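Local coordinates for protein bifunctional enzyme IspD/IspF (Campylobacter jejuni, PDB 1W55) that makes 4-diphosphocytidyl-2-C-methyl-D-erythritol from CTP and methylerythritol phosphate, and cyclises its 2-phosphate to methylerythritol 2,4-cyclodiphosphate with release of CMP, two steps of isoprenoid precursor synthesis, at residues K49-I57 against N66-D74; L84-S95 against T147-K157. All blocks are in the same frame, centred on the assembly; numbering follows the deposited sequence.

From the N terminus, the chain first lays down strand 4-9, which pairs on one edge with strand 50-54 and on the other with strand 91-96. Contact 1 then closes a short loop through helix 57-61, setting strand 68-71 parallel to strand 50-54. Contact 2 opens only after contact 1 has closed. It spans 51 intervening residues and adds strand 149-152 antiparallel to strand 91-96. The two contacts therefore run in series and neither nests in nor crosses the other. They lie on either side of strand 4-9 in one mixed sheet. They also touch directly: Ile87 and Leu86 of contact 2 pack against Val51 and Ile70 of contact 1.

Contact 1: K49-I57 against N66-D74; sequences KIVVTSSNI and NYEFIEGGD. With C (cytidine-5'-monophosphate), chain D.
Thr53 and Ile70 meet through CG2 methyls set by different torsions. Thr53 carries OG1 between its backbone N and carbonyl carbon (chi1 68°), which leaves CG2 anti to the carbonyl carbon. In Ile70, CG1 is anti to N (chi1 -165°), so CG2 falls between N and the carbonyl carbon. This methyl lies 3.9 Å from Thr53 CG2 and 3.8 Å from Val51 CG1. Ala83 of helix 76-84 packs on Val51, Thr53 and Ile70 on this face. On the opposite face, Val52 and Phe69 lie side by side, with Val52 CB 3.8 Å from Phe69 CD2. Ile50 CG2 approaches Tyr67 CD2 obliquely at 3.5 Å. The backbones make a parallel ladder. Val52 bonds to Glu68 O and Ile70 N, and Ser54 to Ile70 O and Gly72 N. At the N-terminal end of the pair Lys49 NZ reaches Glu68 OE1 at 2.8 Å on the syn side, a salt bridge. Thr53 OG1 donates to O2 of the cytidine monophosphate at 3.0 Å and receives the N-H of Ala10. Gly73 O, in the loop after strand 68-71, takes the base N4 at 2.9 Å. Helix 57-61 joins the strands in a right-handed beta-alpha-beta crossover, at the nucleotide site of a GT-A-like cytidylyltransferase.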
loop_
_atom_site.group_PDB
_atom_site.type_symbol
_atom_site.label_atom_id
_atom_site.label_comp_id
_atom_site.label_asym_id
_atom_site.label_seq_id
_atom_site.Cartn_x
_atom_site.Cartn_y
_atom_site.Cartn_z
ATOM N N LYS A 49 18.278 -28.841 21.524
ATOM C CA LYS A 49 17.953 -28.145 22.750
ATOM C C LYS A 49 17.988 -26.655 22.435
ATOM O O LYS A 49 18.758 -26.213 21.570
ATOM C CB LYS A 49 18.983 -28.497 23.825
ATOM C CG LYS A 49 18.530 -28.225 25.246
ATOM C CD LYS A 49 19.652 -28.458 26.240
ATOM C CE LYS A 49 19.617 -29.880 26.789
ATOM N NZ LYS A 49 19.690 -29.910 28.278
ATOM N N ILE A 50 17.132 -25.892 23.108
ATOM C CA ILE A 50 17.158 -24.436 23.021
ATOM C C ILE A 50 17.318 -23.835 24.418
ATOM O O ILE A 50 16.493 -24.055 25.307
ATOM C CB ILE A 50 15.906 -23.883 22.285
ATOM C CG1 ILE A 50 15.824 -24.483 20.881
ATOM C CG2 ILE A 50 15.975 -22.366 22.186
ATOM C CD1 ILE A 50 14.444 -24.441 20.246
ATOM N N VAL A 51 18.404 -23.094 24.602
ATOM C CA VAL A 51 18.697 -22.459 25.882
ATOM C C VAL A 51 18.604 -20.942 25.759
ATOM O O VAL A 51 19.050 -20.360 24.773
ATOM C CB VAL A 51 20.086 -22.898 26.431
ATOM C CG1 VAL A 51 20.376 -22.259 27.801
ATOM C CG2 VAL A 51 20.165 -24.427 26.530
ATOM N N VAL A 52 17.991 -20.312 26.748
ATOM C CA VAL A 52 17.935 -18.855 26.821
ATOM C C VAL A 52 18.548 -18.400 28.143
ATOM O O VAL A 52 18.105 -18.813 29.211
ATOM C CB VAL A 52 16.481 -18.320 26.732
ATOM C CG1 VAL A 52 16.458 -16.787 26.760
ATOM C CG2 VAL A 52 15.767 -18.850 25.491
ATOM N N THR A 53 19.566 -17.549 28.072
ATOM C CA THR A 53 20.112 -16.968 29.293
ATOM C C THR A 53 19.263 -15.767 29.669
ATOM O O THR A 53 18.817 -15.019 28.800
ATOM C CB THR A 53 21.586 -16.557 29.128
ATOM O OG1 THR A 53 21.671 -15.451 28.223
ATOM C CG2 THR A 53 22.402 -17.661 28.467
ATOM N N SER A 54 19.050 -15.580 30.968
ATOM C CA SER A 54 18.059 -14.634 31.429
ATOM C C SER A 54 18.410 -14.034 32.793
ATOM O O SER A 54 19.018 -14.694 33.625
ATOM C CB SER A 54 16.687 -15.324 31.488
ATOM O OG SER A 54 15.674 -14.394 31.849
ATOM N N SER A 55 18.017 -12.776 32.991
ATOM C CA SER A 55 18.090 -12.099 34.288
ATOM C C SER A 55 16.709 -12.028 34.929
ATOM O O SER A 55 16.551 -11.434 36.000
ATOM C CB SER A 55 18.618 -10.672 34.128
ATOM O OG SER A 55 19.987 -10.681 33.790
ATOM N N ASN A 56 15.712 -12.602 34.254
ATOM C CA ASN A 56 14.318 -12.596 34.708
ATOM C C ASN A 56 13.643 -13.925 34.374
ATOM O O ASN A 56 12.657 -13.954 33.617
ATOM C CB ASN A 56 13.519 -11.463 34.046
ATOM C CG ASN A 56 14.281 -10.148 33.971
ATOM O OD1 ASN A 56 13.973 -9.194 34.688
ATOM N ND2 ASN A 56 15.257 -10.081 33.071
ATOM N N ILE A 57 14.173 -15.013 34.927
ATOM C CA ILE A 57 13.721 -16.363 34.577
ATOM C C ILE A 57 12.246 -16.599 34.918
ATOM O O ILE A 57 11.501 -17.149 34.104
ATOM C CB ILE A 57 14.636 -17.453 35.214
ATOM C CG1 ILE A 57 16.021 -17.446 34.556
ATOM C CG2 ILE A 57 14.017 -18.858 35.066
ATOM C CD1 ILE A 57 17.003 -18.466 35.136
ATOM N N ASN A 66 8.787 -24.129 26.032
ATOM C CA ASN A 66 9.605 -24.737 24.976
ATOM C C ASN A 66 11.124 -24.637 25.121
ATOM O O ASN A 66 11.856 -25.283 24.371
ATOM C CB ASN A 66 9.210 -24.169 23.606
ATOM C CG ASN A 66 7.844 -24.648 23.147
ATOM O OD1 ASN A 66 7.423 -25.762 23.472
ATOM N ND2 ASN A 66 7.146 -23.808 22.391
ATOM N N TYR A 67 11.608 -23.827 26.057
ATOM C CA TYR A 67 13.049 -23.607 26.152
ATOM C C TYR A 67 13.576 -23.872 27.536
ATOM O O TYR A 67 12.835 -23.863 28.517
ATOM C CB TYR A 67 13.426 -22.174 25.753
ATOM C CG TYR A 67 12.691 -21.629 24.555
ATOM C CD1 TYR A 67 11.985 -20.434 24.642
ATOM C CD2 TYR A 67 12.703 -22.301 23.336
ATOM C CE1 TYR A 67 11.315 -19.925 23.549
ATOM C CE2 TYR A 67 12.027 -21.801 22.237
ATOM C CZ TYR A 67 11.330 -20.614 22.354
ATOM O OH TYR A 67 10.654 -20.101 21.270
ATOM N N GLU A 68 14.876 -24.097 27.614
ATOM C CA GLU A 68 15.532 -24.149 28.910
ATOM C C GLU A 68 16.071 -22.768 29.237
ATOM O O GLU A 68 16.726 -22.127 28.409
ATOM C CB GLU A 68 16.636 -25.198 28.917
ATOM C CG GLU A 68 16.083 -26.614 28.951
ATOM C CD GLU A 68 17.143 -27.660 29.238
ATOM O OE1 GLU A 68 17.243 -28.613 28.437
ATOM O OE2 GLU A 68 17.862 -27.530 30.261
ATOM N N PHE A 69 15.767 -22.303 30.439
ATOM C CA PHE A 69 16.256 -21.018 30.896
ATOM C C PHE A 69 17.378 -21.214 31.897
ATOM O O PHE A 69 17.342 -22.142 32.709
ATOM C CB PHE A 69 15.125 -20.209 31.514
ATOM C CG PHE A 69 14.094 -19.779 30.521
ATOM C CD1 PHE A 69 12.951 -20.557 30.306
ATOM C CD2 PHE A 69 14.267 -18.607 29.788
ATOM C CE1 PHE A 69 11.990 -20.168 29.379
ATOM C CE2 PHE A 69 13.318 -18.204 28.846
ATOM C CZ PHE A 69 12.174 -18.979 28.640
ATOM N N ILE A 70 18.374 -20.337 31.830
ATOM C CA ILE A 70 19.470 -20.359 32.770
ATOM C C ILE A 70 19.851 -18.926 33.147
ATOM O O ILE A 70 19.816 -18.023 32.306
ATOM C CB ILE A 70 20.664 -21.154 32.178
ATOM C CG1 ILE A 70 21.672 -21.503 33.278
ATOM C CG2 ILE A 70 21.317 -20.401 31.003
ATOM C CD1 ILE A 70 22.471 -22.755 32.986
ATOM N N GLU A 71 20.183 -18.729 34.421
ATOM C CA GLU A 71 20.539 -17.417 34.952
ATOM C C GLU A 71 21.809 -16.935 34.267
ATOM O O GLU A 71 22.757 -17.697 34.123
ATOM C CB GLU A 71 20.728 -17.481 36.482
ATOM C CG GLU A 71 20.885 -16.127 37.174
ATOM C CD GLU A 71 19.626 -15.256 37.145
ATOM O OE1 GLU A 71 18.499 -15.799 37.050
ATOM O OE2 GLU A 71 19.758 -14.009 37.241
ATOM N N GLY A 72 21.807 -15.683 33.816
ATOM C CA GLY A 72 22.970 -15.118 33.160
ATOM C C GLY A 72 24.122 -14.926 34.124
ATOM O O GLY A 72 23.967 -15.128 35.335
ATOM N N GLY A 73 25.281 -14.553 33.585
ATOM C CA GLY A 73 26.441 -14.206 34.397
ATOM C C GLY A 73 26.716 -12.718 34.293
ATOM O O GLY A 73 25.862 -11.964 33.811
ATOM N N ASP A 74 27.913 -12.301 34.714
ATOM C CA ASP A 74 28.309 -10.884 34.695
ATOM C C ASP A 74 28.653 -10.358 33.297
ATOM O O ASP A 74 28.641 -9.152 33.049
ATOM C CB ASP A 74 29.512 -10.653 35.623
ATOM C CG ASP A 74 29.197 -10.932 37.098
ATOM O OD1 ASP A 74 28.019 -11.160 37.448
ATOM O OD2 ASP A 74 30.085 -10.940 37.982
HETATM O OP3 C D . 26.181 -6.379 22.940
HETATM P P C D . 26.453 -7.008 24.285
HETATM O OP1 C D . 26.068 -6.113 25.436
HETATM O OP2 C D . 27.798 -7.687 24.404
HETATM O "O5'" C D . 25.350 -8.177 24.412
HETATM C "C5'" C D . 25.279 -9.250 23.485
HETATM C "C4'" C D . 24.221 -10.259 23.933
HETATM O "O4'" C D . 24.642 -10.975 25.101
HETATM C "C3'" C D . 22.897 -9.605 24.277
HETATM O "O3'" C D . 21.884 -10.366 23.644
HETATM C "C2'" C D . 22.775 -9.715 25.781
HETATM O "O2'" C D . 21.430 -9.859 26.222
HETATM C "C1'" C D . 23.610 -10.948 26.087
HETATM N N1 C D . 24.202 -10.857 27.421
HETATM C C2 C D . 24.015 -11.929 28.310
HETATM O O2 C D . 23.355 -12.942 27.954
HETATM N N3 C D . 24.559 -11.846 29.541
HETATM C C4 C D . 25.260 -10.748 29.933
HETATM N N4 C D . 25.788 -10.689 31.184
HETATM C C5 C D . 25.449 -9.680 29.064
HETATM C C6 C D . 24.900 -9.761 27.790
HETATM O O HOH W 1 14.675 -27.094 24.577
HETATM O O HOH W 2 16.247 -14.414 37.203
#

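Contact 2: L84-S95 against T147-K157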
loop_
_atom_site.group_PDB
_atom_site.type_symbol
_atom_site.label_atom_id
_atom_site.label_comp_id
_atom_site.label_asym_id
_atom_site.label_seq_id
_atom_site.Cartn_x
_atom_site.Cartn_y
_atom_site.Cartn_z
ATOM N N LEU A 84 26.388 -23.285 28.083
ATOM C CA LEU A 84 27.067 -24.397 27.399
ATOM C C LEU A 84 27.091 -25.707 28.198
ATOM O O LEU A 84 27.086 -26.784 27.607
ATOM C CB LEU A 84 28.489 -24.012 26.975
ATOM C CG LEU A 84 28.626 -23.098 25.753
ATOM C CD1 LEU A 84 29.994 -22.445 25.729
ATOM C CD2 LEU A 84 28.369 -23.857 24.456
ATOM N N GLU A 85 27.095 -25.619 29.528
ATOM C CA GLU A 85 27.073 -26.816 30.373
ATOM C C GLU A 85 25.779 -27.617 30.191
ATOM O O GLU A 85 25.681 -28.765 30.635
ATOM C CB GLU A 85 27.315 -26.463 31.849
ATOM C CG GLU A 85 28.751 -26.051 32.155
ATOM C CD GLU A 85 29.783 -27.103 31.740
ATOM O OE1 GLU A 85 29.938 -28.116 32.463
ATOM O OE2 GLU A 85 30.443 -26.924 30.688
ATOM N N LEU A 86 24.807 -27.011 29.511
ATOM C CA LEU A 86 23.546 -27.670 29.191
ATOM C C LEU A 86 23.592 -28.386 27.825
ATOM O O LEU A 86 22.692 -29.164 27.489
ATOM C CB LEU A 86 22.401 -26.644 29.237
ATOM C CG LEU A 86 21.422 -26.578 30.429
ATOM C CD1 LEU A 86 22.018 -27.022 31.775
ATOM C CD2 LEU A 86 20.768 -25.188 30.561
ATOM N N ILE A 87 24.644 -28.135 27.051
ATOM C CA ILE A 87 24.731 -28.625 25.676
ATOM C C ILE A 87 25.636 -29.846 25.567
ATOM O O ILE A 87 26.753 -29.841 26.085
ATOM C CB ILE A 87 25.250 -27.503 24.728
ATOM C CG1 ILE A 87 24.459 -26.198 24.929
ATOM C CG2 ILE A 87 25.254 -27.971 23.257
ATOM C CD1 ILE A 87 22.961 -26.309 24.683
ATOM N N ASP A 88 25.152 -30.884 24.885
ATOM C CA ASP A 88 25.977 -32.065 24.621
ATOM C C ASP A 88 26.022 -32.474 23.143
ATOM O O ASP A 88 26.579 -33.515 22.806
ATOM C CB ASP A 88 25.595 -33.247 25.538
ATOM C CG ASP A 88 24.150 -33.706 25.360
ATOM O OD1 ASP A 88 23.617 -33.652 24.228
ATOM O OD2 ASP A 88 23.470 -34.154 26.309
ATOM N N SER A 89 25.437 -31.652 22.274
ATOM C CA SER A 89 25.518 -31.869 20.832
ATOM C C SER A 89 26.863 -31.366 20.311
ATOM O O SER A 89 27.477 -30.491 20.929
ATOM C CB SER A 89 24.348 -31.182 20.101
ATOM O OG SER A 89 24.424 -29.758 20.168
ATOM N N GLU A 90 27.314 -31.923 19.184
ATOM C CA GLU A 90 28.589 -31.547 18.574
ATOM C C GLU A 90 28.684 -30.050 18.246
ATOM O O GLU A 90 29.744 -29.432 18.406
ATOM C CB GLU A 90 28.848 -32.361 17.295
ATOM C CG GLU A 90 30.310 -32.339 16.844
ATOM C CD GLU A 90 30.564 -33.011 15.497
ATOM O OE1 GLU A 90 29.678 -33.733 14.990
ATOM O OE2 GLU A 90 31.670 -32.819 14.938
ATOM N N PHE A 91 27.583 -29.490 17.753
ATOM C CA PHE A 91 27.559 -28.090 17.348
ATOM C C PHE A 91 26.598 -27.281 18.195
ATOM O O PHE A 91 25.615 -27.811 18.736
ATOM C CB PHE A 91 27.201 -27.963 15.873
ATOM C CG PHE A 91 28.181 -28.634 14.962
ATOM C CD1 PHE A 91 27.936 -29.925 14.485
ATOM C CD2 PHE A 91 29.359 -27.986 14.590
ATOM C CE1 PHE A 91 28.851 -30.563 13.645
ATOM C CE2 PHE A 91 30.282 -28.611 13.752
ATOM C CZ PHE A 91 30.028 -29.905 13.277
ATOM N N VAL A 92 26.903 -25.996 18.313
ATOM C CA VAL A 92 26.014 -25.059 18.981
ATOM C C VAL A 92 25.927 -23.755 18.199
ATOM O O VAL A 92 26.945 -23.156 17.833
ATOM C CB VAL A 92 26.414 -24.822 20.470
ATOM C CG1 VAL A 92 27.794 -24.186 20.585
ATOM C CG2 VAL A 92 25.353 -23.985 21.196
ATOM N N MET A 93 24.697 -23.339 17.916
ATOM C CA MET A 93 24.456 -21.996 17.401
ATOM C C MET A 93 24.227 -21.046 18.577
ATOM O O MET A 93 23.457 -21.343 19.499
ATOM C CB MET A 93 23.257 -21.979 16.454
ATOM C CG MET A 93 22.993 -20.616 15.841
ATOM S SD MET A 93 21.830 -20.703 14.482
ATOM C CE MET A 93 22.982 -20.994 13.156
ATOM N N VAL A 94 24.902 -19.906 18.531
ATOM C CA VAL A 94 24.796 -18.902 19.578
ATOM C C VAL A 94 24.393 -17.577 18.950
ATOM O O VAL A 94 24.918 -17.199 17.911
ATOM C CB VAL A 94 26.125 -18.728 20.341
ATOM C CG1 VAL A 94 25.967 -17.709 21.480
ATOM C CG2 VAL A 94 26.623 -20.066 20.891
ATOM N N SER A 95 23.464 -16.872 19.584
ATOM C CA SER A 95 22.965 -15.618 19.033
ATOM C C SER A 95 22.524 -14.619 20.097
ATOM O O SER A 95 21.951 -14.999 21.117
ATOM C CB SER A 95 21.813 -15.893 18.057
ATOM O OG SER A 95 21.647 -14.834 17.129
ATOM N N THR A 147 26.116 -12.173 14.464
ATOM C CA THR A 147 25.646 -13.395 15.097
ATOM C C THR A 147 24.404 -13.732 14.214
ATOM O O THR A 147 23.895 -12.805 13.566
ATOM C CB THR A 147 25.323 -12.965 16.563
ATOM O OG1 THR A 147 26.294 -13.484 17.488
ATOM C CG2 THR A 147 24.024 -13.415 17.049
ATOM N N PRO A 148 23.906 -14.979 14.111
ATOM C CA PRO A 148 24.365 -16.181 14.826
ATOM C C PRO A 148 25.757 -16.683 14.450
ATOM O O PRO A 148 26.260 -16.407 13.360
ATOM C CB PRO A 148 23.337 -17.258 14.431
ATOM C CG PRO A 148 22.198 -16.538 13.745
ATOM C CD PRO A 148 22.781 -15.273 13.204
ATOM N N GLN A 149 26.375 -17.407 15.377
ATOM C CA GLN A 149 27.692 -17.982 15.155
ATOM C C GLN A 149 27.580 -19.461 15.512
ATOM O O GLN A 149 26.958 -19.810 16.512
ATOM C CB GLN A 149 28.741 -17.281 16.026
ATOM C CG GLN A 149 28.916 -15.785 15.738
ATOM C CD GLN A 149 30.005 -15.107 16.573
ATOM O OE1 GLN A 149 30.031 -15.231 17.799
ATOM N NE2 GLN A 149 30.885 -14.359 15.908
ATOM N N ILE A 150 28.143 -20.330 14.679
ATOM C CA ILE A 150 28.135 -21.760 14.966
ATOM C C ILE A 150 29.541 -22.210 15.335
ATOM O O ILE A 150 30.511 -21.896 14.630
ATOM C CB ILE A 150 27.625 -22.590 13.756
ATOM C CG1 ILE A 150 26.263 -22.106 13.285
ATOM C CG2 ILE A 150 27.528 -24.066 14.120
ATOM C CD1 ILE A 150 25.888 -22.631 11.897
ATOM N N SER A 151 29.639 -22.965 16.424
ATOM C CA SER A 151 30.921 -23.445 16.909
ATOM C C SER A 151 30.813 -24.914 17.260
ATOM O O SER A 151 29.717 -25.420 17.540
ATOM C CB SER A 151 31.355 -22.663 18.155
ATOM O OG SER A 151 31.484 -21.286 17.877
ATOM N N LYS A 152 31.955 -25.592 17.250
ATOM C CA LYS A 152 32.047 -26.919 17.844
ATOM C C LYS A 152 31.962 -26.691 19.342
ATOM O O LYS A 152 32.732 -25.906 19.916
ATOM C CB LYS A 152 33.357 -27.625 17.471
ATOM C CG LYS A 152 33.574 -27.808 15.961
ATOM C CD LYS A 152 33.755 -29.284 15.585
ATOM C CE LYS A 152 34.273 -29.460 14.146
ATOM N NZ LYS A 152 35.434 -28.549 13.829
ATOM N N THR A 153 30.997 -27.366 19.952
ATOM C CA THR A 153 30.673 -27.204 21.360
ATOM C C THR A 153 31.876 -27.394 22.280
ATOM O O THR A 153 32.137 -26.558 23.156
ATOM C CB THR A 153 29.560 -28.184 21.720
ATOM O OG1 THR A 153 28.455 -27.962 20.835
ATOM C CG2 THR A 153 28.993 -27.887 23.101
ATOM N N LYS A 154 32.617 -28.478 22.058
ATOM C CA LYS A 154 33.749 -28.816 22.919
ATOM C C LYS A 154 34.814 -27.719 22.888
ATOM O O LYS A 154 35.366 -27.368 23.928
ATOM C CB LYS A 154 34.338 -30.186 22.547
ATOM C CG LYS A 154 33.351 -31.355 22.735
ATOM C CD LYS A 154 33.982 -32.705 22.377
ATOM C CE LYS A 154 33.503 -33.213 21.014
ATOM N NZ LYS A 154 32.621 -34.416 21.126
ATOM N N LEU A 155 35.070 -27.167 21.703
ATOM C CA LEU A 155 36.068 -26.108 21.542
ATOM C C LEU A 155 35.663 -24.786 22.191
ATOM O O LEU A 155 36.512 -24.089 22.761
ATOM C CB LEU A 155 36.396 -25.877 20.062
ATOM C CG LEU A 155 37.262 -26.962 19.399
ATOM C CD1 LEU A 155 37.547 -26.602 17.961
ATOM C CD2 LEU A 155 38.578 -27.225 20.158
ATOM N N LEU A 156 34.376 -24.442 22.089
ATOM C CA LEU A 156 33.863 -23.199 22.655
ATOM C C LEU A 156 33.878 -23.282 24.176
ATOM O O LEU A 156 34.227 -22.313 24.848
ATOM C CB LEU A 156 32.460 -22.873 22.113
ATOM C CG LEU A 156 31.841 -21.517 22.484
ATOM C CD1 LEU A 156 32.749 -20.366 22.078
ATOM C CD2 LEU A 156 30.421 -21.336 21.888
ATOM N N LYS A 157 33.520 -24.449 24.709
ATOM C CA LYS A 157 33.675 -24.726 26.140
ATOM C C LYS A 157 35.115 -24.490 26.595
ATOM O O LYS A 157 35.355 -23.740 27.551
ATOM C CB LYS A 157 33.239 -26.153 26.476
ATOM C CG LYS A 157 31.734 -26.358 26.425
ATOM C CD LYS A 157 31.317 -27.628 27.133
ATOM C CE LYS A 157 29.959 -28.098 26.640
ATOM N NZ LYS A 157 29.410 -29.234 27.442
HETATM O O HOH W 3 31.762 -30.377 19.991
#
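Val92 and Ser151 form a hydrogen-bonded pair of an antiparallel ladder, and so do Val94 and Gln149. The ladder joins strand 91-95 to strand 149-152 in the mixed sheet of the cytidylyltransferase domain. The chain then turns from the second strand straight into helix 153-157, which packs over the Val92 and Val94 face.

The tight part is the sheet and the first helical turn. Leu156 CD2 lies 4.1 Å from both Val92 CG1 and Val94 CG2. Leu84 crosses Leu156 at about a right angle, with Leu84 CD1 3.8 Å from Leu156 CG. On the reverse face Met93 runs beside Pro148, which follows a cis peptide bond. The thioether chain bends at its last torsion (chi3 -89°) and carries CE to Ile150 CG1 at 3.5 Å, closer than usual for two carbons. Gln149 sends its amide out of the contact. Its NE2 bonds to Asp168 and to Thr121 of the neighbouring strand 119-124, and its OE1 takes the N-H of Asp169 at the start of helix 169-174.

The loose side lies at Glu85 and Lys157, and at Glu90 with its water. Glu85 is exposed, and its OE2 stays 4.1 Å from Lys157 NZ, beyond a salt bridge. Lys157 instead stretches along Leu84 and donates to Ile87 O at 3.0 Å, almost straight on to the carbonyl. A water bridges Glu90 O and Lys154 N.

Where strand gives way to helix, Thr153 makes two bonds to the loop before strand 91-95. Its N donates to Glu90 O, and its OG1 donates to Ser89 O at 2.7 Å, tilted 30° from the carbonyl plane.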